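Local coordinates for protein phosphoribosyltransferase (Thermus thermophilus, PDB 1WD5) that is of unproven function but probably acts as a phosphoribosyltransferase, a kind of glycosyltransferase, at residues V51-K56 and R108-R113. Residues are numbered along the deposited sequence; the frame is centred on the assembly and turned at random.
Sequences VVLVRK and RYRRVR
In the type I phosphoribosyltransferase fold of this protein, the last turn of the long helix 88-112 packs on the sheet strand 48-59, with Val51 and Leu53 meeting Tyr109 and Arg110. Two methyl groups converge on one ring carbon: Leu53 CD2 lies 3.8 Å from Tyr109 CD1, and Val51 CG1 reaches the same CD1 at 4.1 Å, both oblique to the ring. Helix 196-204 adds Val199 and Leu203 to the ring's surroundings, while the phenol OH is hydrogen-bonded to Asp196, so the tyrosine ties the strand to the C-terminal helix as well. The chain of Arg110 bends at its second torsion (chi2 -53°), which brings its guanidinium over to the strand. There NH2 gives Val51 O a weak bond of 3.2 Å, bent to 130° at the hydrogen, and Leu53 CD1 packs 3.9 Å from the same nitrogen. Salt bridges from NE to Glu72 and from NH1 to Asp50 grip the group as well, and probably balance its charge. A leucine in place of Arg110 would probably deprive Glu72 of its cationic mate, leave Asp50 with a long, weak pairing to Arg113, and lose the bonds to Val51 O and Arg113 O. Just past the helix end, Arg113 O accepts from Arg110 NH1 at 3.1 Å, almost exactly in the guanidinium plane.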
ATOM      1  N   VAL A  51      -6.554  -0.717   6.151  1.00 15.86           N
ATOM      2  CA  VAL A  51      -5.848  -1.453   5.126  1.00 15.41           C
ATOM      3  C   VAL A  51      -6.288  -0.948   3.759  1.00 15.88           C
ATOM      4  O   VAL A  51      -7.419  -0.488   3.594  1.00 16.03           O
ATOM      5  CB  VAL A  51      -6.166  -2.955   5.239  1.00 16.36           C
ATOM      6  CG1 VAL A  51      -7.669  -3.174   5.077  1.00 13.38           C
ATOM      7  CG2 VAL A  51      -5.403  -3.734   4.195  1.00 15.52           C
ATOM      8  N   VAL A  52      -5.385  -1.009   2.787  1.00 15.64           N
ATOM      9  CA  VAL A  52      -5.724  -0.599   1.435  1.00 15.14           C
ATOM     10  C   VAL A  52      -5.856  -1.910   0.683  1.00 16.39           C
ATOM     11  O   VAL A  52      -4.949  -2.745   0.708  1.00 16.87           O
ATOM     12  CB  VAL A  52      -4.635   0.310   0.798  1.00 16.04           C
ATOM     13  CG1 VAL A  52      -3.281  -0.368   0.822  1.00 16.01           C
ATOM     14  CG2 VAL A  52      -5.039   0.669  -0.623  1.00 13.69           C
ATOM     15  N   LEU A  53      -7.006  -2.095   0.044  1.00 15.70           N
ATOM     16  CA  LEU A  53      -7.308  -3.321  -0.680  1.00 15.21           C
ATOM     17  C   LEU A  53      -7.469  -3.048  -2.169  1.00 14.96           C
ATOM     18  O   LEU A  53      -8.494  -2.522  -2.612  1.00 12.75           O
ATOM     19  CB  LEU A  53      -8.585  -3.928  -0.097  1.00 14.97           C
ATOM     20  CG  LEU A  53      -8.438  -4.338   1.377  1.00 16.81           C
ATOM     21  CD1 LEU A  53      -9.799  -4.459   2.057  1.00 15.77           C
ATOM     22  CD2 LEU A  53      -7.683  -5.660   1.440  1.00 16.78           C
ATOM     23  N   VAL A  54      -6.448  -3.420  -2.935  1.00 14.14           N
ATOM     24  CA  VAL A  54      -6.435  -3.185  -4.371  1.00 15.20           C
ATOM     25  C   VAL A  54      -5.678  -4.288  -5.113  1.00 16.56           C
ATOM     26  O   VAL A  54      -4.972  -5.090  -4.497  1.00 16.51           O
ATOM     27  CB  VAL A  54      -5.729  -1.847  -4.683  1.00 15.23           C
ATOM     28  CG1 VAL A  54      -6.393  -0.708  -3.924  1.00 14.18           C
ATOM     29  CG2 VAL A  54      -4.266  -1.943  -4.286  1.00 15.53           C
ATOM     30  N   ARG A  55      -5.832  -4.308  -6.437  1.00 15.92           N
ATOM     31  CA  ARG A  55      -5.160  -5.267  -7.306  1.00 16.41           C
ATOM     32  C   ARG A  55      -4.699  -4.557  -8.574  1.00 17.40           C
ATOM     33  O   ARG A  55      -5.366  -3.651  -9.080  1.00 18.39           O
ATOM     34  CB  ARG A  55      -6.097  -6.414  -7.706  1.00 14.88           C
ATOM     35  CG  ARG A  55      -6.426  -7.399  -6.584  1.00 15.11           C
ATOM     36  CD  ARG A  55      -5.222  -8.243  -6.213  1.00 10.95           C
ATOM     37  NE  ARG A  55      -4.766  -9.061  -7.334  1.00 12.64           N
ATOM     38  CZ  ARG A  55      -3.627  -9.746  -7.342  1.00 15.12           C
ATOM     39  NH1 ARG A  55      -2.821  -9.720  -6.286  1.00 16.17           N
ATOM     40  NH2 ARG A  55      -3.278 -10.442  -8.414  1.00 15.53           N
ATOM     41  N   LYS A  56      -3.552  -4.972  -9.087  1.00 16.05           N
ATOM     42  CA  LYS A  56      -3.032  -4.395 -10.311  1.00 16.90           C
ATOM     43  C   LYS A  56      -3.703  -5.091 -11.494  1.00 16.37           C
ATOM     44  O   LYS A  56      -3.979  -6.290 -11.441  1.00 16.64           O
ATOM     45  CB  LYS A  56      -1.520  -4.603 -10.377  1.00 17.76           C
ATOM     46  CG  LYS A  56      -0.874  -4.149 -11.672  1.00 22.75           C
ATOM     47  CD  LYS A  56      -0.168  -5.311 -12.342  1.00 25.75           C
ATOM     48  CE  LYS A  56       0.865  -5.937 -11.413  1.00 27.70           C
ATOM     49  NZ  LYS A  56       1.165  -7.338 -11.812  1.00 27.81           N
ATOM     50  N   ARG A 108     -13.701 -10.380   4.698  1.00 17.61           N
ATOM     51  CA  ARG A 108     -13.347 -10.710   6.072  1.00 19.33           C
ATOM     52  C   ARG A 108     -12.695  -9.556   6.816  1.00 17.40           C
ATOM     53  O   ARG A 108     -12.928  -9.387   8.010  1.00 16.00           O
ATOM     54  CB  ARG A 108     -12.468 -11.968   6.137  1.00 22.79           C
ATOM     55  CG  ARG A 108     -11.237 -11.978   5.268  1.00 28.84           C
ATOM     56  CD  ARG A 108     -10.762 -13.424   5.078  1.00 36.66           C
ATOM     57  NE  ARG A 108      -9.690 -13.535   4.088  1.00 42.98           N
ATOM     58  CZ  ARG A 108      -9.353 -14.662   3.467  1.00 43.61           C
ATOM     59  NH1 ARG A 108     -10.005 -15.789   3.726  1.00 45.80           N
ATOM     60  NH2 ARG A 108      -8.365 -14.660   2.581  1.00 44.10           N
ATOM     61  N   TYR A 109     -11.884  -8.758   6.130  1.00 16.34           N
ATOM     62  CA  TYR A 109     -11.252  -7.619   6.792  1.00 14.55           C
ATOM     63  C   TYR A 109     -12.317  -6.570   7.132  1.00 14.98           C
ATOM     64  O   TYR A 109     -12.311  -5.996   8.223  1.00 15.26           O
ATOM     65  CB  TYR A 109     -10.191  -6.974   5.893  1.00 14.35           C
ATOM     66  CG  TYR A 109      -8.896  -7.756   5.717  1.00 16.11           C
ATOM     67  CD1 TYR A 109      -7.881  -7.263   4.895  1.00 17.12           C
ATOM     68  CD2 TYR A 109      -8.678  -8.969   6.370  1.00 15.35           C
ATOM     69  CE1 TYR A 109      -6.687  -7.950   4.724  1.00 14.98           C
ATOM     70  CE2 TYR A 109      -7.479  -9.671   6.208  1.00 15.64           C
ATOM     71  CZ  TYR A 109      -6.489  -9.151   5.381  1.00 15.80           C
ATOM     72  OH  TYR A 109      -5.295  -9.815   5.208  1.00 12.78           O
ATOM     73  N   ARG A 110     -13.235  -6.324   6.202  1.00 14.02           N
ATOM     74  CA  ARG A 110     -14.276  -5.325   6.427  1.00 15.87           C
ATOM     75  C   ARG A 110     -15.279  -5.743   7.488  1.00 17.52           C
ATOM     76  O   ARG A 110     -15.989  -4.905   8.038  1.00 18.29           O
ATOM     77  CB  ARG A 110     -14.995  -4.989   5.115  1.00 14.80           C
ATOM     78  CG  ARG A 110     -14.122  -4.209   4.127  1.00 16.31           C
ATOM     79  CD  ARG A 110     -13.533  -2.971   4.793  1.00 15.14           C
ATOM     80  NE  ARG A 110     -12.496  -2.313   3.996  1.00 15.37           N
ATOM     81  CZ  ARG A 110     -11.483  -1.632   4.526  1.00 15.28           C
ATOM     82  NH1 ARG A 110     -11.382  -1.532   5.844  1.00 11.34           N
ATOM     83  NH2 ARG A 110     -10.580  -1.045   3.751  1.00 13.76           N
ATOM     84  N   ARG A 111     -15.337  -7.037   7.783  1.00 18.09           N
ATOM     85  CA  ARG A 111     -16.249  -7.516   8.808  1.00 19.94           C
ATOM     86  C   ARG A 111     -15.755  -7.090  10.193  1.00 20.31           C
ATOM     87  O   ARG A 111     -16.557  -6.878  11.101  1.00 20.95           O
ATOM     88  CB  ARG A 111     -16.371  -9.034   8.738  1.00 22.47           C
ATOM     89  CG  ARG A 111     -17.345  -9.633   9.743  1.00 26.25           C
ATOM     90  CD  ARG A 111     -17.754 -11.021   9.289  1.00 27.59           C
ATOM     91  NE  ARG A 111     -18.417 -10.957   7.993  1.00 30.76           N
ATOM     92  CZ  ARG A 111     -18.156 -11.771   6.974  1.00 32.72           C
ATOM     93  NH1 ARG A 111     -17.238 -12.720   7.101  1.00 31.76           N
ATOM     94  NH2 ARG A 111     -18.809 -11.634   5.826  1.00 32.43           N
ATOM     95  N   VAL A 112     -14.438  -6.957  10.349  1.00 19.09           N
ATOM     96  CA  VAL A 112     -13.864  -6.555  11.633  1.00 19.27           C
ATOM     97  C   VAL A 112     -13.512  -5.067  11.728  1.00 20.05           C
ATOM     98  O   VAL A 112     -13.359  -4.538  12.827  1.00 20.69           O
ATOM     99  CB  VAL A 112     -12.597  -7.380  11.972  1.00 19.50           C
ATOM    100  CG1 VAL A 112     -12.942  -8.852  12.042  1.00 19.89           C
ATOM    101  CG2 VAL A 112     -11.516  -7.143  10.932  1.00 18.25           C
ATOM    102  N   ARG A 113     -13.370  -4.393  10.586  1.00 22.03           N
ATOM    103  CA  ARG A 113     -13.057  -2.960  10.575  1.00 20.72           C
ATOM    104  C   ARG A 113     -13.520  -2.341   9.256  1.00 21.20           C
ATOM    105  O   ARG A 113     -12.984  -2.645   8.189  1.00 21.06           O
ATOM    106  CB  ARG A 113     -11.546  -2.744  10.828  1.00 20.22           C
ATOM    107  CG  ARG A 113     -10.757  -1.918   9.798  1.00 24.80           C
ATOM    108  CD  ARG A 113     -11.220  -0.476   9.694  1.00 22.64           C
ATOM    109  NE  ARG A 113     -10.312   0.511  10.282  1.00 20.76           N
ATOM    110  CZ  ARG A 113     -10.680   1.764  10.537  1.00 18.28           C
ATOM    111  NH1 ARG A 113     -11.918   2.146  10.251  1.00 15.09           N
ATOM    112  NH2 ARG A 113      -9.832   2.629  11.078  1.00 16.96           N
TER